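Local coordinates for protein L-lysine 6-monooxygenase (Pseudomonas syringae pv. tomato, PDB 5CQF) that probably hydroxylates the side-chain amine of L-lysine, using FAD and NADPH, as a step of siderophore biosynthesis, at residues W207-L210 against S215-E218; S219-V224 against F294-E299. One frame throughout, in Å; residues are numbered along the deposited sequence.

Contact 1: residues W207-L210 against S215-E218; sequences WLVL and SASE
The first turn of a Rossmann-type beta-alpha-beta unit is closed here: Val209 near the end of strand 206-210 faces Ala216 at the start of helix 214-226, across a sharp glycine-containing turn. With Gly211 and Gly213, Ala216 fits a GxGxxA pattern of the kind found in dinucleotide-binding Rossmann folds. Since the family uses both FAD and NADP, and a second such pattern, with Gly20, Gly22 and Gly25, follows strand 16-19, this turn is consistent with the NADP(H) side of the enzyme.

The evidence for close packing lies in the backbone spacing. The CA atoms of Val209 and Ala216 are 6.7 Å apart, a separation bridged by a short, branched valine and a single methyl. Val209 points at the helix, and its CG1, placed anti to its own N (chi1 180°), does the touching. This methyl lies 4.0 Å from the carbonyl O of Ala216 and 4.3 Å from Ala216 CB, so it meets backbone and side chain of one residue together. One step further on, the carbonyl O of Leu210 comes within 4.4 Å of Ala216 CB, while the bond from CA to CB of Leu210 points away from the helix. No hydrogen bond links the segments, and the buried surface is small, 83 Å², consistent with contact essentially through Val209 and Ala216.

Nearby on the helix, Glu218 OE1 forms a salt bridge with Arg111 and OE2 a hydrogen bond with Gln214. The strand is an inner member of its parallel sheet: Leu208 bonds through its backbone to Ala345 and Val347 of strand 345-348, whereas Trp207 and Val209 bond to strand 231-235, and helix 287-302 approaches Ser217 through Leu293.

Contact 2: residues S219-V224 against F294-E299; sequences SVLELV and FSLIYE
The axes of helix segments 219-224 and 294-299 pass 10.7 Å apart at closest approach and run in broadly the same direction, with a signed crossing angle of 35°. Leu221 and Leu296 are one pair of nearest CA atoms and Val224 and Ile297 the other, both at 8.3 Å, so the backbones stay well separated and side chains fill the interval.

Leu296 CD2 is the shared point of contact. It lies 3.8 Å from Leu221 CD1 and 3.9 Å from Val224 CG2, touching two residues about one turn apart on the other helix. Helix 214-226 is the connecting helix of the Rossmann-type beta-alpha-beta unit; helix 287-302 packs alongside it, and both helices reach strand 308-311 of the parallel sheet, where Val220 and Ile297 touch Leu308.

Leu296 reaches across because its CG is anti to its N (chi1 179°); Leu221 has the same extended setting, and the two side chains meet at a slant. Val224 and Leu296 both start toward the facing helix and run past each other in opposite senses, whereas Leu221 sets off to the side and its CD1 closes the gap. Val224 CG2 also approaches Ile297 CD1, more loosely, at 4.5 Å. The interface is wholly apolar and buries 166 Å². From the other side of helix 287-302, Glu299 forms a salt bridge with Arg107 of the second subunit, and Tyr298 OH hydrogen-bonds to Glu113 of that subunit.

From the N terminus, strand 206-210 leads through the glycine-containing turn 211-213 into helix 214-226, and contact 1 closes that short loop. Contact 2 then begins one residue later on the same helix and closes a far longer excursion, 69 residues, on helix 287-302. The two closures follow in series, neither nesting nor crossing, and their centres lie 11 Å apart. They also touch directly: Leu223 CD1 packs 3.7 Å from Trp207 CD2, and Val220 CG2 3.9 Å from Val209 CG1. Helix 214-226 thus meets the sheet with one flank and helix 287-302 with an adjacent one; the latter helix also reaches the second subunit.

Contact 1: residues W207-L210 against S215-E218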
loop_
_atom_site.group_PDB
_atom_site.type_symbol
_atom_site.label_atom_id
_atom_site.label_comp_id
_atom_site.label_asym_id
_atom_site.label_seq_id
_atom_site.Cartn_x
_atom_site.Cartn_y
_atom_site.Cartn_z
ATOM N N TRP A 207 11.867 -29.726 -10.840
ATOM C CA TRP A 207 12.550 -29.440 -9.597
ATOM C C TRP A 207 11.680 -29.805 -8.423
ATOM O O TRP A 207 10.464 -29.709 -8.502
ATOM C CB TRP A 207 12.862 -27.985 -9.522
ATOM C CG TRP A 207 13.992 -27.590 -10.361
ATOM C CD1 TRP A 207 13.952 -27.325 -11.682
ATOM C CD2 TRP A 207 15.346 -27.369 -9.942
ATOM N NE1 TRP A 207 15.190 -26.979 -12.133
ATOM C CE2 TRP A 207 16.073 -26.991 -11.087
ATOM C CE3 TRP A 207 16.009 -27.449 -8.713
ATOM C CZ2 TRP A 207 17.448 -26.671 -11.051
ATOM C CZ3 TRP A 207 17.376 -27.121 -8.665
ATOM C CH2 TRP A 207 18.078 -26.742 -9.835
ATOM N N LEU A 208 12.306 -30.245 -7.347
ATOM C CA LEU A 208 11.638 -30.389 -6.066
ATOM C C LEU A 208 12.317 -29.465 -5.112
ATOM O O LEU A 208 13.530 -29.449 -5.055
ATOM C CB LEU A 208 11.757 -31.816 -5.560
ATOM C CG LEU A 208 10.913 -32.074 -4.316
ATOM C CD1 LEU A 208 10.440 -33.506 -4.301
ATOM C CD2 LEU A 208 11.645 -31.782 -3.014
ATOM N N VAL A 209 11.547 -28.660 -4.401
ATOM C CA VAL A 209 12.094 -27.757 -3.398
ATOM C C VAL A 209 11.445 -28.067 -2.045
ATOM O O VAL A 209 10.231 -27.940 -1.881
ATOM C CB VAL A 209 11.843 -26.281 -3.775
ATOM C CG1 VAL A 209 12.405 -25.345 -2.741
ATOM C CG2 VAL A 209 12.467 -25.953 -5.122
ATOM N N LEU A 210 12.261 -28.498 -1.093
ATOM C CA LEU A 210 11.788 -28.901 0.224
ATOM C C LEU A 210 11.900 -27.724 1.178
ATOM O O LEU A 210 12.963 -27.104 1.282
ATOM C CB LEU A 210 12.661 -30.042 0.720
ATOM C CG LEU A 210 12.409 -30.657 2.102
ATOM C CD1 LEU A 210 11.092 -31.416 2.130
ATOM C CD2 LEU A 210 13.552 -31.594 2.459
ATOM N N SER A 215 14.030 -18.985 2.345
ATOM C CA SER A 215 15.023 -19.512 1.422
ATOM C C SER A 215 14.344 -20.412 0.400
ATOM O O SER A 215 14.698 -20.377 -0.774
ATOM C CB SER A 215 16.131 -20.272 2.163
ATOM O OG SER A 215 16.758 -19.418 3.103
ATOM N N ALA A 216 13.366 -21.197 0.856
ATOM C CA ALA A 216 12.566 -22.018 -0.024
ATOM C C ALA A 216 11.764 -21.162 -0.998
ATOM O O ALA A 216 11.664 -21.467 -2.175
ATOM C CB ALA A 216 11.637 -22.935 0.760
ATOM N N SER A 217 11.168 -20.106 -0.503
ATOM C CA SER A 217 10.348 -19.250 -1.347
ATOM C C SER A 217 11.194 -18.626 -2.463
ATOM O O SER A 217 10.866 -18.705 -3.653
ATOM C CB SER A 217 9.706 -18.176 -0.479
ATOM O OG SER A 217 8.775 -17.448 -1.230
ATOM N N GLU A 218 12.317 -18.045 -2.072
ATOM C CA GLU A 218 13.163 -17.366 -3.021
ATOM C C GLU A 218 13.753 -18.314 -4.083
ATOM O O GLU A 218 13.948 -17.927 -5.233
ATOM C CB GLU A 218 14.282 -16.644 -2.287
ATOM C CG GLU A 218 13.771 -15.524 -1.412
ATOM C CD GLU A 218 14.898 -14.796 -0.692
ATOM O OE1 GLU A 218 16.055 -15.291 -0.755
ATOM O OE2 GLU A 218 14.627 -13.723 -0.085
#

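Contact 2: residues S219-V224 against F294-E299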
loop_
_atom_site.group_PDB
_atom_site.type_symbol
_atom_site.label_atom_id
_atom_site.label_comp_id
_atom_site.label_asym_id
_atom_site.label_seq_id
_atom_site.Cartn_x
_atom_site.Cartn_y
_atom_site.Cartn_z
ATOM N N SER A 219 14.007 -19.549 -3.692
ATOM C CA SER A 219 14.501 -20.544 -4.623
ATOM C C SER A 219 13.442 -20.865 -5.624
ATOM O O SER A 219 13.695 -20.942 -6.818
ATOM C CB SER A 219 14.902 -21.810 -3.879
ATOM O OG SER A 219 16.001 -21.570 -3.020
ATOM N N VAL A 220 12.235 -21.048 -5.129
ATOM C CA VAL A 220 11.135 -21.337 -6.003
ATOM C C VAL A 220 10.971 -20.213 -6.991
ATOM O O VAL A 220 10.882 -20.449 -8.195
ATOM C CB VAL A 220 9.834 -21.581 -5.228
ATOM C CG1 VAL A 220 8.643 -21.688 -6.168
ATOM C CG2 VAL A 220 9.949 -22.864 -4.420
ATOM N N LEU A 221 10.931 -18.996 -6.487
ATOM C CA LEU A 221 10.739 -17.837 -7.352
ATOM C C LEU A 221 11.810 -17.750 -8.415
ATOM O O LEU A 221 11.514 -17.462 -9.582
ATOM C CB LEU A 221 10.717 -16.554 -6.536
ATOM C CG LEU A 221 10.465 -15.224 -7.270
ATOM C CD1 LEU A 221 9.115 -15.209 -7.958
ATOM C CD2 LEU A 221 10.512 -14.093 -6.254
ATOM N N GLU A 222 13.048 -18.009 -8.028
ATOM C CA GLU A 222 14.142 -17.836 -8.944
ATOM C C GLU A 222 14.054 -18.910 -10.028
ATOM O O GLU A 222 14.287 -18.636 -11.227
ATOM C CB GLU A 222 15.473 -17.859 -8.213
ATOM C CG GLU A 222 16.706 -17.888 -9.125
ATOM C CD GLU A 222 16.999 -16.578 -9.855
ATOM O OE1 GLU A 222 16.612 -15.498 -9.355
ATOM O OE2 GLU A 222 17.659 -16.638 -10.924
ATOM N N LEU A 223 13.677 -20.124 -9.636
ATOM C CA LEU A 223 13.555 -21.189 -10.620
ATOM C C LEU A 223 12.443 -20.902 -11.632
ATOM O O LEU A 223 12.693 -20.960 -12.838
ATOM C CB LEU A 223 13.313 -22.525 -9.965
ATOM C CG LEU A 223 14.447 -23.053 -9.106
ATOM C CD1 LEU A 223 13.955 -24.317 -8.430
ATOM C CD2 LEU A 223 15.719 -23.331 -9.924
ATOM N N VAL A 224 11.221 -20.617 -11.172
ATOM C CA VAL A 224 10.146 -20.339 -12.122
ATOM C C VAL A 224 10.403 -19.021 -12.864
ATOM O O VAL A 224 9.817 -18.795 -13.902
ATOM C CB VAL A 224 8.737 -20.290 -11.489
ATOM C CG1 VAL A 224 8.362 -21.621 -10.870
ATOM C CG2 VAL A 224 8.623 -19.165 -10.469
ATOM N N PHE A 294 3.453 -15.467 -5.581
ATOM C CA PHE A 294 2.020 -15.672 -5.891
ATOM C C PHE A 294 1.573 -14.946 -7.190
ATOM O O PHE A 294 0.857 -15.505 -8.034
ATOM C CB PHE A 294 1.185 -15.240 -4.674
ATOM C CG PHE A 294 -0.279 -15.468 -4.833
ATOM C CD1 PHE A 294 -0.859 -16.705 -4.498
ATOM C CD2 PHE A 294 -1.098 -14.459 -5.323
ATOM C CE1 PHE A 294 -2.232 -16.913 -4.667
ATOM C CE2 PHE A 294 -2.468 -14.672 -5.508
ATOM C CZ PHE A 294 -3.033 -15.893 -5.174
ATOM N N SER A 295 2.014 -13.715 -7.376
ATOM C CA SER A 295 1.667 -12.960 -8.599
ATOM C C SER A 295 2.177 -13.616 -9.890
ATOM O O SER A 295 1.461 -13.691 -10.872
ATOM C CB SER A 295 2.204 -11.530 -8.509
ATOM O OG SER A 295 1.958 -10.800 -9.695
ATOM N N LEU A 296 3.411 -14.103 -9.865
ATOM C CA LEU A 296 4.011 -14.715 -11.028
ATOM C C LEU A 296 3.332 -16.017 -11.394
ATOM O O LEU A 296 3.094 -16.292 -12.564
ATOM C CB LEU A 296 5.505 -14.964 -10.762
ATOM C CG LEU A 296 6.334 -15.639 -11.879
ATOM C CD1 LEU A 296 6.032 -14.995 -13.227
ATOM C CD2 LEU A 296 7.824 -15.542 -11.564
ATOM N N ILE A 297 3.051 -16.844 -10.394
ATOM C CA ILE A 297 2.339 -18.086 -10.614
ATOM C C ILE A 297 0.991 -17.737 -11.210
ATOM O O ILE A 297 0.595 -18.307 -12.196
ATOM C CB ILE A 297 2.127 -18.870 -9.297
ATOM C CG1 ILE A 297 3.467 -19.277 -8.664
ATOM C CG2 ILE A 297 1.258 -20.109 -9.501
ATOM C CD1 ILE A 297 4.354 -20.133 -9.533
ATOM N N TYR A 298 0.284 -16.782 -10.623
ATOM C CA TYR A 298 -1.039 -16.391 -11.125
ATOM C C TYR A 298 -0.995 -15.950 -12.595
ATOM O O TYR A 298 -1.816 -16.373 -13.378
ATOM C CB TYR A 298 -1.627 -15.248 -10.289
ATOM C CG TYR A 298 -3.015 -14.859 -10.714
ATOM C CD1 TYR A 298 -3.228 -13.963 -11.758
ATOM C CD2 TYR A 298 -4.119 -15.376 -10.066
ATOM C CE1 TYR A 298 -4.507 -13.610 -12.144
ATOM C CE2 TYR A 298 -5.411 -15.036 -10.455
ATOM C CZ TYR A 298 -5.607 -14.142 -11.493
ATOM O OH TYR A 298 -6.911 -13.830 -11.877
ATOM N N GLU A 299 -0.073 -15.058 -12.938
ATOM C CA GLU A 299 0.082 -14.601 -14.331
ATOM C C GLU A 299 0.351 -15.776 -15.263
ATOM O O GLU A 299 -0.323 -15.928 -16.274
ATOM C CB GLU A 299 1.198 -13.562 -14.457
ATOM C CG GLU A 299 0.863 -12.218 -13.835
ATOM C CD GLU A 299 -0.422 -11.582 -14.373
ATOM O OE1 GLU A 299 -0.515 -11.328 -15.589
ATOM O OE2 GLU A 299 -1.322 -11.310 -13.558
#